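Local coordinates for protein GTP-sensing transcriptional pleiotropic repressor CodY (Clostridioides difficile, PDB 5N0L) that binds isoleucine through its GAF domain and probably couples nutrient and GTP levels to repression of many genes in this bacterium, at residues Val39-Val47 with Leu56-Val66; Ile88-Glu98 with Leu111-Pro119. All blocks are in the same frame, centred on the assembly; numbering follows the deposited sequence.

Interaction 1. Residues Val39-Val47 with Leu56-Val66; sequences VLSSNVYVV and LHLNDVQDSSV. With ILE (isoleucine), chain G.
The side-chain amide of Asn-43 is gripped by the turn that follows strand 53-57. Asn-43 OD1 accepts from Asp-60 N at 2.9 Å, a nearly straight bond of 170°. On the other branch ND2 donates to Asp-60 O, which also receives the backbone N of Asp-63 from the opposite face of its carbonyl plane. A second N-H of Asn-43 ND2 runs straight to OXT of the bound isoleucine, 2.8 Å away. These bonds fix the rotation of the amide. Tyr-45 OH donates to the same isoleucine OXT at 2.6 Å and accepts a longer bond from Ser-65 N. With CG anti to the carbonyl carbon (chi1 -49°), the tyrosine ring lies alongside Leu-56, whose CD1 comes to 3.5 Å from Tyr-45 CD2. Val-66 CG2 meets the ring edge, and Phe-77 packs edge-to-face on it. The ligand amino group donates to Asp-63 O and Ser-65 OG, each 2.7 Å from isoleucine N. Along the strands, Val-44 and His-57 form an antiparallel hydrogen-bonded pair on the face away from Tyr-45 and Leu-56. The His-57 ring puts its CD2 edge 3.4 Å from Ser-42 O, a buried carbonyl with no hydrogen-bond partner in the model. The packing is looser toward Ser-41 and Asn-59, which are exposed. There Asn-59 ND2 bonds Asp-60 OD2 from above the carboxylate plane, and a water donates to that same oxygen. The arrangement is a beta hairpin at the edge of the GAF sheet; the loop after it joins Asn-43 and Tyr-45 in forming one side of the isoleucine pocket.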
loop_
_atom_site.group_PDB
_atom_site.type_symbol
_atom_site.label_atom_id
_atom_site.label_comp_id
_atom_site.label_asym_id
_atom_site.label_seq_id
_atom_site.Cartn_x
_atom_site.Cartn_y
_atom_site.Cartn_z
ATOM N N VAL A 39 28.994 12.041 4.746
ATOM C CA VAL A 39 29.575 11.739 6.176
ATOM C C VAL A 39 30.836 10.928 5.893
ATOM O O VAL A 39 31.733 11.218 6.611
ATOM C CB VAL A 39 28.540 11.204 7.226
ATOM C CG1 VAL A 39 27.335 12.113 7.445
ATOM C CG2 VAL A 39 28.145 9.783 6.956
ATOM N N LEU A 40 30.954 9.938 4.863
ATOM C CA LEU A 40 32.031 9.166 4.647
ATOM C C LEU A 40 32.982 9.633 3.590
ATOM O O LEU A 40 33.922 8.888 3.342
ATOM C CB LEU A 40 31.558 7.747 4.417
ATOM C CG LEU A 40 30.546 7.163 5.373
ATOM C CD1 LEU A 40 30.151 5.751 5.038
ATOM C CD2 LEU A 40 31.314 7.100 6.799
ATOM N N SER A 41 32.751 10.847 2.977
ATOM C CA SER A 41 33.619 11.402 1.905
ATOM C C SER A 41 33.858 10.326 0.884
ATOM O O SER A 41 35.013 10.065 0.529
ATOM C CB SER A 41 34.959 11.896 2.504
ATOM O OG SER A 41 34.605 12.942 3.376
ATOM N N SER A 42 32.768 9.696 0.399
ATOM C CA SER A 42 32.953 8.496 -0.390
ATOM C C SER A 42 32.074 8.540 -1.679
ATOM O O SER A 42 31.064 9.159 -1.629
ATOM C CB SER A 42 32.518 7.269 0.365
ATOM O OG SER A 42 33.453 6.989 1.450
ATOM N N ASN A 43 32.488 7.774 -2.661
ATOM C CA ASN A 43 31.462 7.325 -3.731
ATOM C C ASN A 43 30.595 6.291 -3.099
ATOM O O ASN A 43 31.114 5.368 -2.509
ATOM C CB ASN A 43 32.240 6.721 -4.906
ATOM C CG ASN A 43 32.908 7.766 -5.802
ATOM O OD1 ASN A 43 32.782 8.995 -5.577
ATOM N ND2 ASN A 43 33.594 7.277 -6.901
ATOM N N VAL A 44 29.282 6.402 -3.258
ATOM C CA VAL A 44 28.306 5.506 -2.730
ATOM C C VAL A 44 27.381 5.025 -3.910
ATOM O O VAL A 44 26.792 5.886 -4.591
ATOM C CB VAL A 44 27.424 6.255 -1.769
ATOM C CG1 VAL A 44 26.400 5.433 -1.101
ATOM C CG2 VAL A 44 28.368 6.928 -0.667
ATOM N N TYR A 45 27.276 3.750 -3.983
ATOM C CA TYR A 45 26.314 3.095 -4.918
ATOM C C TYR A 45 25.351 2.207 -4.206
ATOM O O TYR A 45 25.772 1.310 -3.421
ATOM C CB TYR A 45 27.112 2.307 -5.883
ATOM C CG TYR A 45 28.252 2.928 -6.572
ATOM C CD1 TYR A 45 29.574 2.965 -5.987
ATOM C CD2 TYR A 45 28.172 3.464 -7.849
ATOM C CE1 TYR A 45 30.630 3.464 -6.585
ATOM C CE2 TYR A 45 29.257 3.984 -8.494
ATOM C CZ TYR A 45 30.508 3.989 -7.930
ATOM O OH TYR A 45 31.624 4.495 -8.554
ATOM N N VAL A 46 24.036 2.454 -4.400
ATOM C CA VAL A 46 23.018 1.568 -3.905
ATOM C C VAL A 46 22.570 0.781 -5.142
ATOM O O VAL A 46 22.011 1.424 -6.013
ATOM C CB VAL A 46 21.893 2.357 -3.343
ATOM C CG1 VAL A 46 20.789 1.497 -2.886
ATOM C CG2 VAL A 46 22.375 3.205 -2.112
ATOM N N VAL A 47 22.783 -0.517 -5.135
ATOM C CA VAL A 47 22.663 -1.312 -6.340
ATOM C C VAL A 47 21.696 -2.457 -6.081
ATOM O O VAL A 47 21.870 -3.275 -5.151
ATOM C CB VAL A 47 24.049 -1.914 -6.727
ATOM C CG1 VAL A 47 23.879 -2.627 -8.101
ATOM C CG2 VAL A 47 25.110 -0.856 -6.904
ATOM N N LEU A 56 22.948 6.985 -5.917
ATOM C CA LEU A 56 24.302 7.306 -6.335
ATOM C C LEU A 56 24.740 8.585 -5.761
ATOM O O LEU A 56 24.007 9.522 -5.785
ATOM C CB LEU A 56 24.340 7.431 -7.857
ATOM C CG LEU A 56 25.683 7.750 -8.488
ATOM C CD1 LEU A 56 26.728 6.664 -8.323
ATOM C CD2 LEU A 56 25.500 8.013 -10.021
ATOM N N HIS A 57 25.993 8.611 -5.219
ATOM C CA HIS A 57 26.680 9.831 -4.906
ATOM C C HIS A 57 28.129 9.701 -5.297
ATOM O O HIS A 57 28.804 8.667 -4.996
ATOM C CB HIS A 57 26.748 10.094 -3.398
ATOM C CG HIS A 57 27.510 11.348 -3.076
ATOM N ND1 HIS A 57 27.061 12.645 -3.303
ATOM C CD2 HIS A 57 28.807 11.451 -2.674
ATOM C CE1 HIS A 57 28.042 13.476 -2.924
ATOM N NE2 HIS A 57 29.111 12.765 -2.593
ATOM N N LEU A 58 28.665 10.715 -5.941
ATOM C CA LEU A 58 30.092 10.663 -6.433
ATOM C C LEU A 58 30.940 11.762 -5.821
ATOM O O LEU A 58 30.833 12.915 -6.179
ATOM C CB LEU A 58 30.170 10.747 -8.006
ATOM C CG LEU A 58 29.530 9.554 -8.725
ATOM C CD1 LEU A 58 29.491 9.917 -10.252
ATOM C CD2 LEU A 58 30.236 8.198 -8.446
ATOM N N ASN A 59 31.764 11.380 -4.844
ATOM C CA ASN A 59 32.801 12.260 -4.336
ATOM C C ASN A 59 33.944 12.439 -5.348
ATOM O O ASN A 59 34.544 13.490 -5.399
ATOM C CB ASN A 59 33.314 11.591 -3.014
ATOM C CG ASN A 59 34.298 12.511 -2.274
ATOM O OD1 ASN A 59 33.847 13.424 -1.605
ATOM N ND2 ASN A 59 35.636 12.310 -2.425
ATOM N N ASP A 60 34.226 11.389 -6.139
ATOM C CA ASP A 60 35.273 11.345 -7.117
ATOM C C ASP A 60 34.602 10.932 -8.478
ATOM O O ASP A 60 34.477 9.776 -8.763
ATOM C CB ASP A 60 36.331 10.378 -6.748
ATOM C CG ASP A 60 36.953 10.770 -5.342
ATOM O OD1 ASP A 60 37.812 11.650 -5.397
ATOM O OD2 ASP A 60 36.457 10.268 -4.292
ATOM N N VAL A 61 34.118 11.930 -9.196
ATOM C CA VAL A 61 33.264 11.676 -10.422
ATOM C C VAL A 61 33.943 10.800 -11.488
ATOM O O VAL A 61 33.286 9.897 -12.101
ATOM C CB VAL A 61 32.737 13.013 -10.992
ATOM C CG1 VAL A 61 32.017 12.806 -12.380
ATOM C CG2 VAL A 61 31.754 13.730 -10.060
ATOM N N GLN A 62 35.253 10.954 -11.638
ATOM C CA GLN A 62 36.010 10.226 -12.643
ATOM C C GLN A 62 36.070 8.748 -12.424
ATOM O O GLN A 62 36.393 8.004 -13.339
ATOM C CB GLN A 62 37.417 10.810 -12.874
ATOM C CG GLN A 62 37.410 12.265 -13.370
ATOM C CD GLN A 62 36.966 12.380 -14.833
ATOM O OE1 GLN A 62 35.885 12.936 -15.162
ATOM N NE2 GLN A 62 37.799 11.843 -15.731
ATOM N N ASP A 63 35.889 8.281 -11.173
ATOM C CA ASP A 63 35.929 6.888 -10.850
ATOM C C ASP A 63 34.619 6.136 -10.874
ATOM O O ASP A 63 34.574 4.968 -10.500
ATOM C CB ASP A 63 36.499 6.799 -9.298
ATOM C CG ASP A 63 37.875 7.375 -9.158
ATOM O OD1 ASP A 63 38.527 7.709 -10.164
ATOM O OD2 ASP A 63 38.340 7.398 -7.948
ATOM N N SER A 64 33.537 6.753 -11.442
ATOM C CA SER A 64 32.227 6.088 -11.450
ATOM C C SER A 64 32.275 4.818 -12.248
ATOM O O SER A 64 32.863 4.812 -13.324
ATOM C CB SER A 64 31.186 6.987 -12.029
ATOM O OG SER A 64 29.996 6.248 -12.012
ATOM N N SER A 65 31.700 3.768 -11.728
ATOM C CA SER A 65 31.548 2.500 -12.483
ATOM C C SER A 65 30.133 2.362 -13.104
ATOM O O SER A 65 29.769 1.284 -13.501
ATOM C CB SER A 65 31.831 1.275 -11.609
ATOM O OG SER A 65 33.217 1.207 -11.375
ATOM N N VAL A 66 29.344 3.407 -12.998
ATOM C CA VAL A 66 27.963 3.405 -13.523
ATOM C C VAL A 66 28.074 3.416 -15.029
ATOM O O VAL A 66 28.908 4.072 -15.639
ATOM C CB VAL A 66 27.138 4.605 -13.082
ATOM C CG1 VAL A 66 25.746 4.517 -13.631
ATOM C CG2 VAL A 66 26.895 4.675 -11.550
HETATM N N ILE G . 34.895 2.405 -9.626
HETATM C CA ILE G . 34.245 2.452 -8.282
HETATM C C ILE G . 34.672 3.701 -7.556
HETATM O O ILE G . 35.872 3.954 -7.472
HETATM C CB ILE G . 34.580 1.202 -7.496
HETATM C CG1 ILE G . 33.947 -0.011 -8.194
HETATM C CG2 ILE G . 33.971 1.258 -6.136
HETATM C CD1 ILE G . 32.454 -0.177 -7.980
HETATM O OXT ILE G . 33.799 4.450 -7.169
HETATM O O HOH W 1 35.610 7.657 -4.195
#

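Interaction 2. Residues Ile88-Glu98 with Leu111-Pro119; sequences IDETLENLNGE and LQKYTTVVP. With ILE (isoleucine), chain G.
Strand 92-95 pairs antiparallel with strand 114-122 and forms an edge of the five-stranded sheet within this chain. Leu-92 and Val-117 are a hydrogen-bonded pair, with Leu-92 N 2.9 Å from Val-117 O and a matching bond back. Leu-95 and Thr-115 make the second such pair. Between them the register slips by one residue, because Asn-94 and Leu-95 both face Thr-115. This is a G1 beta bulge, and Asn-94 takes the positive phi of 56°. Asn-94 N turns to the side chain of Thr-116 and donates to Thr-116 OG1 at 3.3 Å, in an almost straight bond. The bulge lies in the GAF-like domain, and the strand beside it leads back to Lys-113, a residue of the isoleucine pocket. Lys-113 NZ reaches isoleucine O at 2.7 Å. Past the bulge, Asn-96 extends with CG anti to the backbone N (chi1 180°). This lays its amide flat over one face of the Tyr-114 ring, the planes 9° apart and ND2 offset toward the rim. Asn-96 ND2 also donates to Lys-113 O at 2.9 Å, approaching from above the carbonyl plane. At the other end the contact is largely carbon packing. Ile-88 crosses Val-117 at about a right angle, its CD1 3.8 Å from Val-117 CG1. Pro-119 lies against the backbone of 88-91, with Pro-119 CG 3.6 Å from Ile-88 O. Ile-88, Leu-92 and Leu-95 also touch Ile-103 of helix 100-103. Thr-91 lies alongside Val-118, and its OG1 bonds Glu-148 of helix 141-158.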
loop_
_atom_site.group_PDB
_atom_site.type_symbol
_atom_site.label_atom_id
_atom_site.label_comp_id
_atom_site.label_asym_id
_atom_site.label_seq_id
_atom_site.Cartn_x
_atom_site.Cartn_y
_atom_site.Cartn_z
ATOM N N ILE A 88 29.612 -11.968 -2.410
ATOM C CA ILE A 88 29.945 -11.450 -1.038
ATOM C C ILE A 88 28.695 -11.619 -0.165
ATOM O O ILE A 88 27.688 -10.991 -0.408
ATOM C CB ILE A 88 30.382 -9.958 -1.136
ATOM C CG1 ILE A 88 31.704 -9.766 -1.986
ATOM C CG2 ILE A 88 30.548 -9.267 0.243
ATOM C CD1 ILE A 88 32.036 -8.400 -2.508
ATOM N N ASP A 89 28.744 -12.471 0.877
ATOM C CA ASP A 89 27.549 -12.696 1.730
ATOM C C ASP A 89 27.531 -11.988 3.083
ATOM O O ASP A 89 26.534 -11.997 3.742
ATOM C CB ASP A 89 27.284 -14.194 1.950
ATOM C CG ASP A 89 28.258 -14.847 2.929
ATOM O OD1 ASP A 89 29.451 -14.462 3.019
ATOM O OD2 ASP A 89 27.793 -15.759 3.635
ATOM N N GLU A 90 28.655 -11.406 3.450
ATOM C CA GLU A 90 28.822 -10.572 4.657
ATOM C C GLU A 90 29.611 -9.355 4.283
ATOM O O GLU A 90 30.348 -9.409 3.331
ATOM C CB GLU A 90 29.717 -11.296 5.697
ATOM C CG GLU A 90 29.373 -12.664 6.045
ATOM C CD GLU A 90 30.191 -13.065 7.252
ATOM O OE1 GLU A 90 29.568 -13.207 8.317
ATOM O OE2 GLU A 90 31.448 -13.168 7.130
ATOM N N THR A 91 29.535 -8.281 5.087
ATOM C CA THR A 91 30.316 -7.149 4.826
ATOM C C THR A 91 31.760 -7.477 4.496
ATOM O O THR A 91 32.491 -8.221 5.209
ATOM C CB THR A 91 30.184 -6.109 5.933
ATOM O OG1 THR A 91 28.839 -5.684 6.059
ATOM C CG2 THR A 91 31.079 -4.892 5.644
ATOM N N LEU A 92 32.207 -6.926 3.389
ATOM C CA LEU A 92 33.579 -6.975 2.956
ATOM C C LEU A 92 34.183 -5.615 3.139
ATOM O O LEU A 92 33.862 -4.612 2.435
ATOM C CB LEU A 92 33.647 -7.419 1.510
ATOM C CG LEU A 92 35.080 -7.554 1.004
ATOM C CD1 LEU A 92 35.944 -8.603 1.752
ATOM C CD2 LEU A 92 35.060 -7.904 -0.474
ATOM N N GLU A 93 35.109 -5.488 4.138
ATOM C CA GLU A 93 35.622 -4.143 4.405
ATOM C C GLU A 93 36.976 -3.924 3.910
ATOM O O GLU A 93 37.817 -4.810 3.985
ATOM C CB GLU A 93 35.515 -3.702 5.852
ATOM C CG GLU A 93 36.209 -4.475 6.864
ATOM C CD GLU A 93 36.686 -3.597 8.057
ATOM O OE1 GLU A 93 36.368 -2.390 8.338
ATOM O OE2 GLU A 93 37.486 -4.166 8.727
ATOM N N ASN A 94 37.217 -2.710 3.425
ATOM C CA ASN A 94 38.538 -2.258 3.029
ATOM C C ASN A 94 39.223 -3.092 2.017
ATOM O O ASN A 94 40.372 -3.421 2.123
ATOM C CB ASN A 94 39.464 -2.057 4.310
ATOM C CG ASN A 94 38.974 -0.996 5.186
ATOM O OD1 ASN A 94 38.918 -1.137 6.464
ATOM N ND2 ASN A 94 38.622 0.106 4.571
ATOM N N LEU A 95 38.477 -3.498 0.977
ATOM C CA LEU A 95 39.057 -4.081 -0.126
ATOM C C LEU A 95 39.984 -2.997 -0.753
ATOM O O LEU A 95 39.591 -1.811 -0.905
ATOM C CB LEU A 95 37.848 -4.448 -1.087
ATOM C CG LEU A 95 38.166 -5.176 -2.320
ATOM C CD1 LEU A 95 38.672 -6.562 -1.986
ATOM C CD2 LEU A 95 36.838 -5.304 -3.118
ATOM N N ASN A 96 41.235 -3.394 -1.020
ATOM C CA ASN A 96 42.390 -2.553 -1.422
ATOM C C ASN A 96 43.472 -3.619 -1.924
ATOM O O ASN A 96 43.319 -4.762 -1.643
ATOM C CB ASN A 96 42.803 -1.830 -0.078
ATOM C CG ASN A 96 44.000 -0.880 -0.189
ATOM O OD1 ASN A 96 45.043 -1.203 0.372
ATOM N ND2 ASN A 96 43.877 0.292 -0.823
ATOM N N GLY A 97 44.573 -3.386 -2.603
ATOM C CA GLY A 97 44.749 -2.607 -3.638
ATOM C C GLY A 97 44.500 -3.705 -4.752
ATOM O O GLY A 97 43.431 -3.686 -5.304
ATOM N N GLU A 98 45.406 -4.644 -5.066
ATOM C CA GLU A 98 45.139 -5.641 -6.173
ATOM C C GLU A 98 44.022 -6.621 -5.884
ATOM O O GLU A 98 43.339 -7.110 -6.843
ATOM C CB GLU A 98 46.381 -6.423 -6.668
ATOM C CG GLU A 98 47.352 -5.552 -7.462
ATOM C CD GLU A 98 48.054 -6.284 -8.590
ATOM O OE1 GLU A 98 49.256 -6.570 -8.432
ATOM O OE2 GLU A 98 47.390 -6.555 -9.630
ATOM N N LEU A 111 43.545 1.435 -7.642
ATOM C CA LEU A 111 43.826 0.293 -6.757
ATOM C C LEU A 111 44.213 0.790 -5.404
ATOM O O LEU A 111 44.222 -0.033 -4.473
ATOM C CB LEU A 111 44.891 -0.682 -7.293
ATOM C CG LEU A 111 44.488 -1.312 -8.673
ATOM C CD1 LEU A 111 45.626 -2.200 -9.157
ATOM C CD2 LEU A 111 43.175 -2.091 -8.535
ATOM N N GLN A 112 44.505 2.089 -5.295
ATOM C CA GLN A 112 44.838 2.743 -3.962
ATOM C C GLN A 112 43.595 3.060 -3.127
ATOM O O GLN A 112 43.643 3.471 -1.997
ATOM C CB GLN A 112 45.693 4.002 -4.077
ATOM C CG GLN A 112 46.398 4.290 -5.367
ATOM C CD GLN A 112 45.518 5.135 -6.283
ATOM O OE1 GLN A 112 45.590 6.393 -6.212
ATOM N NE2 GLN A 112 44.660 4.462 -7.137
ATOM N N LYS A 113 42.424 2.847 -3.643
ATOM C CA LYS A 113 41.213 3.115 -2.919
ATOM C C LYS A 113 40.844 1.993 -1.924
ATOM O O LYS A 113 41.336 0.883 -2.004
ATOM C CB LYS A 113 40.043 3.255 -3.933
ATOM C CG LYS A 113 40.325 4.466 -4.806
ATOM C CD LYS A 113 39.168 4.750 -5.757
ATOM C CE LYS A 113 38.068 5.461 -5.071
ATOM N NZ LYS A 113 36.933 5.924 -5.957
ATOM N N TYR A 114 40.043 2.381 -0.940
ATOM C CA TYR A 114 39.439 1.456 -0.013
ATOM C C TYR A 114 38.001 1.353 -0.379
ATOM O O TYR A 114 37.331 2.381 -0.450
ATOM C CB TYR A 114 39.507 2.012 1.438
ATOM C CG TYR A 114 40.978 2.190 1.904
ATOM C CD1 TYR A 114 41.638 1.129 2.493
ATOM C CD2 TYR A 114 41.641 3.372 1.746
ATOM C CE1 TYR A 114 42.963 1.272 2.890
ATOM C CE2 TYR A 114 42.979 3.546 2.154
ATOM C CZ TYR A 114 43.642 2.464 2.703
ATOM O OH TYR A 114 44.960 2.634 3.192
ATOM N N THR A 115 37.560 0.136 -0.547
ATOM C CA THR A 115 36.164 -0.130 -0.893
ATOM C C THR A 115 35.506 -1.117 0.085
ATOM O O THR A 115 36.090 -2.174 0.413
ATOM C CB THR A 115 36.121 -0.683 -2.352
ATOM O OG1 THR A 115 36.662 0.335 -3.212
ATOM C CG2 THR A 115 34.593 -1.006 -2.694
ATOM N N THR A 116 34.348 -0.745 0.591
ATOM C CA THR A 116 33.543 -1.567 1.415
ATOM C C THR A 116 32.240 -1.971 0.702
ATOM O O THR A 116 31.557 -1.104 0.117
ATOM C CB THR A 116 33.285 -0.841 2.724
ATOM O OG1 THR A 116 34.581 -0.754 3.424
ATOM C CG2 THR A 116 32.251 -1.559 3.605
ATOM N N VAL A 117 31.921 -3.228 0.802
ATOM C CA VAL A 117 30.730 -3.835 0.128
ATOM C C VAL A 117 29.828 -4.489 1.153
ATOM O O VAL A 117 30.235 -5.436 1.931
ATOM C CB VAL A 117 31.182 -4.831 -0.932
ATOM C CG1 VAL A 117 29.944 -5.366 -1.715
ATOM C CG2 VAL A 117 32.239 -4.229 -1.869
ATOM N N VAL A 118 28.635 -3.908 1.241
ATOM C CA VAL A 118 27.661 -4.295 2.245
ATOM C C VAL A 118 26.439 -4.899 1.591
ATOM O O VAL A 118 25.725 -4.143 0.862
ATOM C CB VAL A 118 27.228 -3.142 3.120
ATOM C CG1 VAL A 118 26.290 -3.634 4.232
ATOM C CG2 VAL A 118 28.471 -2.423 3.668
ATOM N N PRO A 119 26.158 -6.177 1.911
ATOM C CA PRO A 119 24.888 -6.754 1.390
ATOM C C PRO A 119 23.670 -6.023 1.918
ATOM O O PRO A 119 23.576 -5.637 3.095
ATOM C CB PRO A 119 24.918 -8.196 1.871
ATOM C CG PRO A 119 26.398 -8.533 1.959
ATOM C CD PRO A 119 27.038 -7.251 2.445
HETATM N N ILE G . 34.895 2.405 -9.626
HETATM C CA ILE G . 34.245 2.452 -8.282
HETATM C C ILE G . 34.672 3.701 -7.556
HETATM O O ILE G . 35.872 3.954 -7.472
HETATM C CB ILE G . 34.580 1.202 -7.496
HETATM C CG1 ILE G . 33.947 -0.011 -8.194
HETATM C CG2 ILE G . 33.971 1.258 -6.136
HETATM C CD1 ILE G . 32.454 -0.177 -7.980
HETATM O OXT ILE G . 33.799 4.450 -7.169
#

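Both interactions pair an outer strand with its inner neighbour in one antiparallel sheet, at its two ends: 53-57 with 43-48, and 92-95 with 114-122. Strand 125-134 runs between the two inner strands. The centres of the two interactions lie about 14 Å apart, and both contacts are partly buried. Interaction 1 is chiefly polar around the ligand and supplies four pocket residues. Interaction 2 buries more surface, 787 against 511 Å², through backbone pairing, a bulge, an amide-on-ring stack and carbon packing at the Ile-88 end, and gives the pocket Lys-113. They meet at the isoleucine: Asp-63 OD2 and Lys-113 NZ form a 2.8 Å salt bridge, while both segment pairs bind the ligand's carboxylate.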